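Local coordinates for hypothetical protein EF3068 (Enterococcus faecalis, PDB 2B6C), which is of unknown function but, as an AlkD-like member of the DNA alkylation repair family, probably binds DNA and takes part in the repair of alkylated bases, at residues Gln26-Gly31 against Lys66-Tyr71; Gln58-Tyr63 against Ile76-Gln81; Ala62-Thr67 against Val98-Trp103. One frame throughout, in Å; residues are numbered along the deposited sequence. Where two conformers were deposited one is given.

Interaction 1. Residues Gln26-Gly31 against Lys66-Tyr71; sequences QFVFAG and KTEREY
In this all-helical solenoid, probably of the HEAT-like kind as in AlkD, Phe27, Phe29 and Ala30 of the loop between helix 13-22 and helix 34-48 are docked on Arg69 and Glu70, where helix 69-81 sets out. Arg69 serves two rings with two parts of one side chain. Its CB lies over the centre of the Phe29 ring, 3.6 Å from the centroid, a CH-pi contact, and its CG comes 3.4 Å from Phe29 CZ. The chain then bends at chi2 (40°) and carries the guanidinium onto a face of Phe27. The evidence for a cation-pi stack is direct: planes 13° apart and Arg69 CZ 3.6 Å from the Phe27 centroid. A salt bridge to Asp105 and a hydrogen bond to Lys101 O hold the guanidinium ends in place. The backbones are tied by Arg69 N donating to Val28 O over 2.7 Å, while water 1 accepts from Val28 N and donates to Thr67 O. Next along the helix, the carboxylate of buried Glu70 accepts hydrogen bonds from the successive loop amides of Ala30, Gly31 and Ile32, an environment likely to favour its charged form. OE2 takes Ile32 N and, on its syn side but somewhat out of the carboxylate plane and more bent, Gly31 N at 2.7 Å; this oxygen also meets the Phe29 ring edge in plane. Glu70 OE1 offers its syn lone pair to Ala30 N, 2.8 Å away and almost straight at 176°.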
loop_
_atom_site.group_PDB
_atom_site.type_symbol
_atom_site.label_atom_id
_atom_site.label_comp_id
_atom_site.label_asym_id
_atom_site.label_seq_id
_atom_site.Cartn_x
_atom_site.Cartn_y
_atom_site.Cartn_z
ATOM N N GLN B 26 -34.360 4.367 1.471
ATOM C CA GLN B 26 -34.404 2.915 1.566
ATOM C C GLN B 26 -33.323 2.340 2.487
ATOM O O GLN B 26 -33.266 1.151 2.661
ATOM C CB GLN B 26 -34.299 2.302 0.178
ATOM C CG GLN B 26 -33.008 2.634 -0.529
ATOM C CD GLN B 26 -33.079 2.230 -1.980
ATOM O OE1 GLN B 26 -33.412 1.077 -2.315
ATOM N NE2 GLN B 26 -32.770 3.163 -2.851
ATOM N N PHE B 27 -32.481 3.205 3.050
ATOM C CA PHE B 27 -31.484 2.808 4.031
ATOM C C PHE B 27 -31.676 3.646 5.249
ATOM O O PHE B 27 -32.127 4.797 5.152
ATOM C CB PHE B 27 -30.051 3.023 3.517
ATOM C CG PHE B 27 -29.740 2.251 2.268
ATOM C CD1 PHE B 27 -29.666 2.904 1.039
ATOM C CD2 PHE B 27 -29.515 0.863 2.324
ATOM C CE1 PHE B 27 -29.392 2.184 -0.155
ATOM C CE2 PHE B 27 -29.263 0.127 1.147
ATOM C CZ PHE B 27 -29.218 0.799 -0.104
ATOM N N VAL B 28 -31.284 3.092 6.395
ATOM C CA VAL B 28 -31.155 3.861 7.629
ATOM C C VAL B 28 -29.721 4.455 7.653
ATOM O O VAL B 28 -28.737 3.737 7.390
ATOM C CB VAL B 28 -31.504 2.983 8.890
ATOM C CG1 VAL B 28 -31.415 3.784 10.225
ATOM C CG2 VAL B 28 -32.899 2.401 8.748
ATOM N N PHE B 29 -29.602 5.754 7.945
ATOM C CA PHE B 29 -28.298 6.392 8.097
ATOM C C PHE B 29 -28.026 6.803 9.535
ATOM O O PHE B 29 -28.972 7.112 10.296
ATOM C CB PHE B 29 -28.179 7.634 7.189
ATOM C CG PHE B 29 -27.788 7.301 5.770
ATOM C CD1 PHE B 29 -28.750 6.882 4.854
ATOM C CD2 PHE B 29 -26.452 7.369 5.366
ATOM C CE1 PHE B 29 -28.371 6.533 3.503
ATOM C CE2 PHE B 29 -26.065 7.042 4.050
ATOM C CZ PHE B 29 -27.035 6.647 3.120
ATOM N N ALA B 30 -26.748 6.845 9.899
ATOM C CA ALA B 30 -26.375 7.403 11.193
ATOM C C ALA B 30 -26.281 8.928 11.045
ATOM O O ALA B 30 -26.527 9.650 11.982
ATOM C CB ALA B 30 -25.054 6.815 11.695
ATOM N N GLY B 31 -25.925 9.395 9.851
ATOM C CA GLY B 31 -25.729 10.810 9.602
ATOM C C GLY B 31 -24.276 11.232 9.686
ATOM O O GLY B 31 -23.969 12.288 10.236
ATOM N N LYS B 66 -24.524 -4.554 10.031
ATOM C CA LYS B 66 -25.043 -3.510 10.911
ATOM C C LYS B 66 -26.099 -2.679 10.161
ATOM O O LYS B 66 -26.089 -2.625 8.937
ATOM C CB LYS B 66 -23.897 -2.631 11.459
ATOM C CG LYS B 66 -23.047 -3.338 12.526
ATOM C CD LYS B 66 -21.834 -2.550 13.072
ATOM C CE LYS B 66 -22.238 -1.432 14.063
ATOM N NZ LYS B 66 -22.969 -1.863 15.348
ATOM N N THR B 67 -26.969 -2.000 10.912
ATOM C CA THR B 67 -28.141 -1.354 10.366
ATOM C C THR B 67 -27.857 -0.158 9.501
ATOM O O THR B 67 -28.367 -0.057 8.386
ATOM C CB THR B 67 -29.100 -0.943 11.513
ATOM O OG1 THR B 67 -29.623 -2.135 12.083
ATOM C CG2 THR B 67 -30.276 -0.086 10.976
ATOM N N GLU B 68 -27.069 0.765 10.038
ATOM C CA GLU B 68 -26.833 2.022 9.371
ATOM C C GLU B 68 -25.926 1.845 8.167
ATOM O O GLU B 68 -24.955 1.054 8.197
ATOM C CB GLU B 68 -26.271 3.025 10.367
ATOM C CG GLU B 68 -27.173 3.222 11.549
ATOM C CD GLU B 68 -27.051 2.167 12.703
ATOM O OE1 GLU B 68 -26.407 1.081 12.629
ATOM O OE2 GLU B 68 -27.685 2.447 13.717
ATOM N N ARG B 69 -26.251 2.592 7.125
ATOM C CA ARG B 69 -25.591 2.512 5.824
ATOM C C ARG B 69 -24.063 2.769 5.923
ATOM O O ARG B 69 -23.289 2.130 5.259
ATOM C CB ARG B 69 -26.265 3.527 4.894
ATOM C CG ARG B 69 -25.925 3.400 3.419
ATOM C CD ARG B 69 -25.859 1.956 2.965
ATOM N NE ARG B 69 -25.902 1.827 1.500
ATOM C CZ ARG B 69 -25.934 0.667 0.848
ATOM N NH1 ARG B 69 -25.916 -0.470 1.536
ATOM N NH2 ARG B 69 -25.984 0.650 -0.492
ATOM N N GLU B 70 -23.648 3.702 6.771
ATOM C CA GLU B 70 -22.207 4.031 6.886
ATOM C C GLU B 70 -21.339 2.812 7.320
ATOM O O GLU B 70 -20.156 2.748 7.010
ATOM C CB GLU B 70 -22.016 5.239 7.802
ATOM C CG GLU B 70 -22.724 6.503 7.298
ATOM C CD GLU B 70 -24.068 6.739 7.964
ATOM O OE1 GLU B 70 -24.792 5.771 8.284
ATOM O OE2 GLU B 70 -24.419 7.911 8.174
ATOM N N TYR B 71 -21.942 1.846 8.006
ATOM C CA TYR B 71 -21.255 0.605 8.345
ATOM C C TYR B 71 -20.978 -0.285 7.147
ATOM O O TYR B 71 -19.983 -1.017 7.158
ATOM C CB TYR B 71 -22.016 -0.158 9.410
ATOM C CG TYR B 71 -22.035 0.596 10.733
ATOM C CD1 TYR B 71 -20.838 0.844 11.452
ATOM C CD2 TYR B 71 -23.231 1.056 11.270
ATOM C CE1 TYR B 71 -20.856 1.515 12.670
ATOM C CE2 TYR B 71 -23.254 1.758 12.475
ATOM C CZ TYR B 71 -22.067 1.979 13.168
ATOM O OH TYR B 71 -22.126 2.669 14.362
HETATM O O HOH W 1 -30.185 0.501 6.125
#

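Interaction 2. Residues Gln58-Tyr63 against Ile76-Gln81; sequences QEIEAY and IDLALQ
Ile60 and Leu78 lie alongside one another, pointing opposite ways: Ile60 CD1 ends against Ala79, next to Leu78, and Leu78 CD1 ends against Tyr63 and near Glu59 O. The flank of Ile60 supplies the closest approach, with CG1 3.7 Å from Leu78 CB. Beyond it the isoleucine runs on extended (chi2 170°), and its terminal CD1 settles beside the small residue Ala79, 3.9 Å from Ala79 N and 4.0 Å from Ala79 CB. The axes of 58-63 and 76-81 approach to 9.4 Å and run roughly antiparallel, at 153°; the parent helices 53-65 and 69-81 follow each other in the chain as a helical hairpin. The return bump is Leu78. Its CD1 enters the dip between successive turns of the first helix, where Tyr63 CD2 lies 3.8 Å away and Glu59 O, more loosely, 4.4 Å. The leucine stands roughly perpendicular to the tyrosine side chain, and the methyl reaches the ring obliquely. The far end of the tyrosine is held elsewhere, its OH bonded to Leu7 N. Helix 34-48 presses on Leu78 through Leu45 and Ser48, whereas Ala79 also touches Phe113 of helix 104-120. No hydrogen bond crosses between the two segments.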
loop_
_atom_site.group_PDB
_atom_site.type_symbol
_atom_site.label_atom_id
_atom_site.label_comp_id
_atom_site.label_asym_id
_atom_site.label_seq_id
_atom_site.Cartn_x
_atom_site.Cartn_y
_atom_site.Cartn_z
ATOM N N GLN B 58 -14.521 -11.827 9.106
ATOM C CA GLN B 58 -15.587 -11.745 10.085
ATOM C C GLN B 58 -15.978 -10.321 10.423
ATOM O O GLN B 58 -17.136 -10.045 10.696
ATOM C CB GLN B 58 -15.196 -12.489 11.362
ATOM C CG GLN B 58 -15.331 -14.012 11.251
ATOM C CD GLN B 58 -14.664 -14.720 12.428
ATOM O OE1 GLN B 58 -13.805 -14.145 13.127
ATOM N NE2 GLN B 58 -15.044 -15.966 12.652
ATOM N N GLU B 59 -14.999 -9.432 10.467
ATOM C CA GLU B 59 -15.243 -8.022 10.766
ATOM C C GLU B 59 -15.936 -7.358 9.579
ATOM O O GLU B 59 -16.869 -6.581 9.739
ATOM C CB GLU B 59 -13.929 -7.307 11.102
ATOM C CG GLU B 59 -13.309 -7.743 12.422
ATOM C CD GLU B 59 -13.803 -6.914 13.617
ATOM O OE1 GLU B 59 -14.473 -5.881 13.420
ATOM O OE2 GLU B 59 -13.488 -7.283 14.763
ATOM N N ILE B 60 -15.491 -7.681 8.369
ATOM C CA ILE B 60 -16.138 -7.131 7.183
ATOM C C ILE B 60 -17.610 -7.546 7.201
ATOM O O ILE B 60 -18.500 -6.727 7.004
ATOM C CB ILE B 60 -15.447 -7.574 5.877
ATOM C CG1 ILE B 60 -14.096 -6.868 5.752
ATOM C CG2 ILE B 60 -16.332 -7.271 4.653
ATOM C CD1 ILE B 60 -13.212 -7.390 4.653
ATOM N N GLU B 61 -17.851 -8.833 7.447
ATOM C CA GLU B 61 -19.195 -9.337 7.518
ATOM C C GLU B 61 -20.014 -8.662 8.644
ATOM O O GLU B 61 -21.135 -8.238 8.397
ATOM C CB GLU B 61 -19.185 -10.877 7.615
ATOM C CG GLU B 61 -20.537 -11.511 7.970
ATOM C CD GLU B 61 -21.601 -11.419 6.843
ATOM O OE1 GLU B 61 -21.288 -11.084 5.662
ATOM O OE2 GLU B 61 -22.777 -11.716 7.143
ATOM N N ALA B 62 -19.480 -8.589 9.862
ATOM C CA ALA B 62 -20.200 -7.889 10.953
ATOM C C ALA B 62 -20.551 -6.421 10.660
ATOM O O ALA B 62 -21.691 -6.021 10.890
ATOM C CB ALA B 62 -19.475 -8.029 12.298
ATOM N N TYR B 63 -19.621 -5.629 10.108
ATOM C CA TYR B 63 -19.949 -4.239 9.722
ATOM C C TYR B 63 -21.007 -4.173 8.607
ATOM O O TYR B 63 -21.874 -3.295 8.608
ATOM C CB TYR B 63 -18.697 -3.449 9.325
ATOM C CG TYR B 63 -17.885 -2.990 10.527
ATOM C CD1 TYR B 63 -18.286 -1.892 11.283
ATOM C CD2 TYR B 63 -16.724 -3.656 10.901
ATOM C CE1 TYR B 63 -17.570 -1.492 12.401
ATOM C CE2 TYR B 63 -16.003 -3.277 11.996
ATOM C CZ TYR B 63 -16.423 -2.187 12.755
ATOM O OH TYR B 63 -15.695 -1.791 13.852
ATOM N N ILE B 76 -16.683 -2.008 3.258
ATOM C CA ILE B 76 -16.031 -1.979 1.931
ATOM C C ILE B 76 -14.647 -1.316 2.030
ATOM O O ILE B 76 -13.700 -1.736 1.346
ATOM C CB ILE B 76 -16.923 -1.310 0.843
ATOM C CG1 ILE B 76 -18.268 -2.050 0.786
ATOM C CG2 ILE B 76 -16.202 -1.375 -0.528
ATOM C CD1 ILE B 76 -19.416 -1.404 -0.058
ATOM N N ASP B 77 -14.516 -0.313 2.911
ATOM C CA ASP B 77 -13.198 0.300 3.184
ATOM C C ASP B 77 -12.236 -0.728 3.793
ATOM O O ASP B 77 -11.064 -0.723 3.485
ATOM C CB ASP B 77 -13.303 1.529 4.121
ATOM C CG ASP B 77 -13.691 2.802 3.391
ATOM O OD1 ASP B 77 -13.656 2.847 2.125
ATOM O OD2 ASP B 77 -14.048 3.775 4.094
ATOM N N LEU B 78 -12.739 -1.607 4.655
ATOM C CA LEU B 78 -11.894 -2.670 5.209
ATOM C C LEU B 78 -11.327 -3.587 4.118
ATOM O O LEU B 78 -10.143 -3.973 4.151
ATOM C CB LEU B 78 -12.640 -3.516 6.254
ATOM C CG LEU B 78 -12.868 -2.811 7.590
ATOM C CD1 LEU B 78 -13.904 -3.573 8.417
ATOM C CD2 LEU B 78 -11.560 -2.722 8.376
ATOM N N ALA B 79 -12.180 -3.913 3.160
ATOM C CA ALA B 79 -11.811 -4.726 2.033
ATOM C C ALA B 79 -10.861 -3.958 1.122
ATOM O O ALA B 79 -9.808 -4.463 0.731
ATOM C CB ALA B 79 -13.083 -5.189 1.270
ATOM N N LEU B 80 -11.220 -2.725 0.795
ATOM C CA LEU B 80 -10.372 -1.884 -0.048
ATOM C C LEU B 80 -8.955 -1.675 0.521
ATOM O O LEU B 80 -7.969 -1.747 -0.202
ATOM C CB LEU B 80 -11.024 -0.522 -0.224
ATOM C CG LEU B 80 -11.839 -0.317 -1.476
ATOM C CD1 LEU B 80 -12.805 0.834 -1.175
ATOM C CD2 LEU B 80 -10.833 0.041 -2.603
ATOM N N GLN B 81 -8.874 -1.380 1.815
ATOM C CA GLN B 81 -7.585 -1.180 2.498
ATOM C C GLN B 81 -6.695 -2.422 2.548
ATOM O O GLN B 81 -5.482 -2.307 2.644
ATOM C CB GLN B 81 -7.811 -0.669 3.933
ATOM C CG GLN B 81 -8.321 0.774 4.028
ATOM C CD GLN B 81 -7.724 1.742 2.998
ATOM O OE1 GLN B 81 -8.333 2.019 1.949
ATOM N NE2 GLN B 81 -6.550 2.273 3.299
#

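Interaction 3. Residues Ala62-Thr67 against Val98-Trp103; sequences AYYQKT and VPQKAW
Tyr64 is the buried, tightly fitted part of this contact, reaching from helix 53-65 to the loop that carries Gln100 and Lys101. With CG anti to the backbone N (chi1 -153°), its ring extends to that loop, and OH donates to Gln100 O over 2.6 Å. The acceptor lies at the ring's edge, in its plane; Trp110 NE1 is a second hydrogen-bond partner of the hydroxyl. Lys101 runs extended past the ring, its CG 4.0 Å from Tyr64 CE2, and delivers NZ to Tyr64 O at 2.9 Å, in the carbonyl plane. The contact thus joins the C-terminal end of helix 53-65 to the connection between helix 88-94 and helix 104-120 in the helical solenoid. The ammonium group, bonded to Tyr64 O near the end of the helix, probably gains from the negative end of its dipole. On the looser side, water 3 accepts from Lys101 NZ and donates to Thr67 O. A bend at chi2 (-53°) turns the exposed Gln65 toward the loop, where NE2 gives a longer bond to Gln100 OE1, 3.2 Å. The two amides are nearly coplanar, 18° apart, and Gln100 NE2 is bound to Ala96 O. Water 2 bridges the same pair, donating to Gln100 OE1 at 2.7 Å and to Gln65 OE1 at 3.0 Å.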
loop_
_atom_site.group_PDB
_atom_site.type_symbol
_atom_site.label_atom_id
_atom_site.label_comp_id
_atom_site.label_asym_id
_atom_site.label_seq_id
_atom_site.Cartn_x
_atom_site.Cartn_y
_atom_site.Cartn_z
ATOM N N ALA B 62 -19.480 -8.589 9.862
ATOM C CA ALA B 62 -20.200 -7.889 10.953
ATOM C C ALA B 62 -20.551 -6.421 10.660
ATOM O O ALA B 62 -21.691 -6.021 10.890
ATOM C CB ALA B 62 -19.475 -8.029 12.298
ATOM N N TYR B 63 -19.621 -5.629 10.108
ATOM C CA TYR B 63 -19.949 -4.239 9.722
ATOM C C TYR B 63 -21.007 -4.173 8.607
ATOM O O TYR B 63 -21.874 -3.295 8.608
ATOM C CB TYR B 63 -18.697 -3.449 9.325
ATOM C CG TYR B 63 -17.885 -2.990 10.527
ATOM C CD1 TYR B 63 -18.286 -1.892 11.283
ATOM C CD2 TYR B 63 -16.724 -3.656 10.901
ATOM C CE1 TYR B 63 -17.570 -1.492 12.401
ATOM C CE2 TYR B 63 -16.003 -3.277 11.996
ATOM C CZ TYR B 63 -16.423 -2.187 12.755
ATOM O OH TYR B 63 -15.695 -1.791 13.852
ATOM N N TYR B 64 -20.946 -5.106 7.654
ATOM C CA TYR B 64 -21.882 -5.077 6.533
ATOM C C TYR B 64 -23.292 -5.352 7.024
ATOM O O TYR B 64 -24.255 -4.800 6.518
ATOM C CB TYR B 64 -21.485 -6.086 5.445
ATOM C CG TYR B 64 -21.967 -5.663 4.069
ATOM C CD1 TYR B 64 -21.237 -4.742 3.319
ATOM C CD2 TYR B 64 -23.177 -6.135 3.546
ATOM C CE1 TYR B 64 -21.676 -4.335 2.078
ATOM C CE2 TYR B 64 -23.648 -5.721 2.268
ATOM C CZ TYR B 64 -22.881 -4.836 1.547
ATOM O OH TYR B 64 -23.296 -4.391 0.297
ATOM N N GLN B 65 -23.414 -6.166 8.068
ATOM C CA GLN B 65 -24.737 -6.529 8.545
ATOM C C GLN B 65 -25.303 -5.556 9.612
ATOM O O GLN B 65 -26.451 -5.691 10.011
ATOM C CB GLN B 65 -24.764 -8.002 8.988
ATOM C CG GLN B 65 -24.236 -9.034 7.916
ATOM C CD GLN B 65 -24.908 -8.939 6.501
ATOM O OE1 GLN B 65 -26.067 -8.504 6.356
ATOM N NE2 GLN B 65 -24.170 -9.379 5.458
ATOM N N LYS B 66 -24.524 -4.554 10.031
ATOM C CA LYS B 66 -25.043 -3.510 10.911
ATOM C C LYS B 66 -26.099 -2.679 10.161
ATOM O O LYS B 66 -26.089 -2.625 8.937
ATOM C CB LYS B 66 -23.897 -2.631 11.459
ATOM C CG LYS B 66 -23.047 -3.338 12.526
ATOM C CD LYS B 66 -21.834 -2.550 13.072
ATOM C CE LYS B 66 -22.238 -1.432 14.063
ATOM N NZ LYS B 66 -22.969 -1.863 15.348
ATOM N N THR B 67 -26.969 -2.000 10.912
ATOM C CA THR B 67 -28.141 -1.354 10.366
ATOM C C THR B 67 -27.857 -0.158 9.501
ATOM O O THR B 67 -28.367 -0.057 8.386
ATOM C CB THR B 67 -29.100 -0.943 11.513
ATOM O OG1 THR B 67 -29.623 -2.135 12.083
ATOM C CG2 THR B 67 -30.276 -0.086 10.976
ATOM N N VAL B 98 -22.134 -8.003 -3.478
ATOM C CA VAL B 98 -22.534 -6.982 -4.445
ATOM C C VAL B 98 -24.080 -6.760 -4.528
ATOM O O VAL B 98 -24.536 -5.634 -4.401
ATOM C CB VAL B 98 -21.851 -7.208 -5.832
ATOM C CG1 VAL B 98 -22.452 -6.264 -6.889
ATOM C CG2 VAL B 98 -20.329 -7.017 -5.714
ATOM N N PRO B 99 -24.876 -7.850 -4.658
ATOM C CA PRO B 99 -26.327 -7.739 -4.608
ATOM C C PRO B 99 -26.941 -7.483 -3.201
ATOM O O PRO B 99 -28.130 -7.104 -3.127
ATOM C CB PRO B 99 -26.827 -9.114 -5.121
ATOM C CG PRO B 99 -25.675 -9.963 -5.323
ATOM C CD PRO B 99 -24.427 -9.242 -4.884
ATOM N N GLN B 100 -26.174 -7.682 -2.120
ATOM C CA GLN B 100 -26.680 -7.406 -0.766
ATOM C C GLN B 100 -26.678 -5.919 -0.399
ATOM O O GLN B 100 -25.646 -5.230 -0.559
ATOM C CB GLN B 100 -25.917 -8.163 0.319
ATOM C CG GLN B 100 -25.792 -9.662 0.173
ATOM C CD GLN B 100 -24.949 -10.224 1.336
ATOM O OE1 GLN B 100 -25.174 -9.885 2.502
ATOM N NE2 GLN B 100 -23.976 -11.058 1.020
ATOM N N LYS B 101 -27.831 -5.437 0.104
ATOM C CA LYS B 101 -28.034 -4.040 0.473
ATOM C C LYS B 101 -27.568 -3.122 -0.699
ATOM O O LYS B 101 -26.855 -2.144 -0.493
ATOM C CB LYS B 101 -27.287 -3.691 1.778
ATOM C CG LYS B 101 -27.451 -4.728 2.885
ATOM C CD LYS B 101 -26.893 -4.204 4.193
ATOM C CE LYS B 101 -27.402 -4.938 5.419
ATOM N NZ LYS B 101 -27.092 -4.110 6.616
ATOM N N ALA B 102 -27.974 -3.477 -1.904
ATOM C CA ALA B 102 -27.433 -2.901 -3.117
ATOM C C ALA B 102 -28.131 -1.633 -3.549
ATOM O O ALA B 102 -29.383 -1.581 -3.638
ATOM C CB ALA B 102 -27.485 -3.920 -4.259
ATOM N N TRP B 103 -27.308 -0.629 -3.854
ATOM C CA TRP B 103 -27.769 0.594 -4.502
ATOM C C TRP B 103 -26.494 1.149 -5.141
ATOM O O TRP B 103 -25.431 0.574 -4.934
ATOM C CB TRP B 103 -28.361 1.564 -3.466
ATOM C CG TRP B 103 -29.112 2.742 -4.040
ATOM C CD1 TRP B 103 -28.836 4.066 -3.847
ATOM C CD2 TRP B 103 -30.287 2.689 -4.877
ATOM N NE1 TRP B 103 -29.768 4.847 -4.512
ATOM C CE2 TRP B 103 -30.679 4.024 -5.129
ATOM C CE3 TRP B 103 -31.064 1.639 -5.402
ATOM C CZ2 TRP B 103 -31.792 4.342 -5.908
ATOM C CZ3 TRP B 103 -32.191 1.966 -6.179
ATOM C CH2 TRP B 103 -32.524 3.305 -6.428
HETATM O O HOH W 2 -27.183 -8.402 3.540
HETATM O O HOH W 3 -27.933 -1.391 6.111
#

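Overall arrangement
All three interactions involve the hairpin of helix 53-65 and helix 69-81. Along the chain the segments run 26-31, 58-63, 62-67, 66-71, 76-81, 98-103, so interactions 1 and 2 interleave, while interaction 3 shares residues 62-63 with interaction 2 and 66-67 with interaction 1. Centres of interactions 1 and 3 are about 9 Å apart, of 2 and 3 about 10 Å, and of 1 and 2 about 15 Å. Interaction 2 joins the two helices directly; the others bring loops against the end of the hairpin where its two helices connect. These loops also meet: Phe27 CE1 packs 3.5 Å from Trp103 CB. The connections before helix 34-48 and before helix 104-120 are therefore tied to the same end of the hairpin.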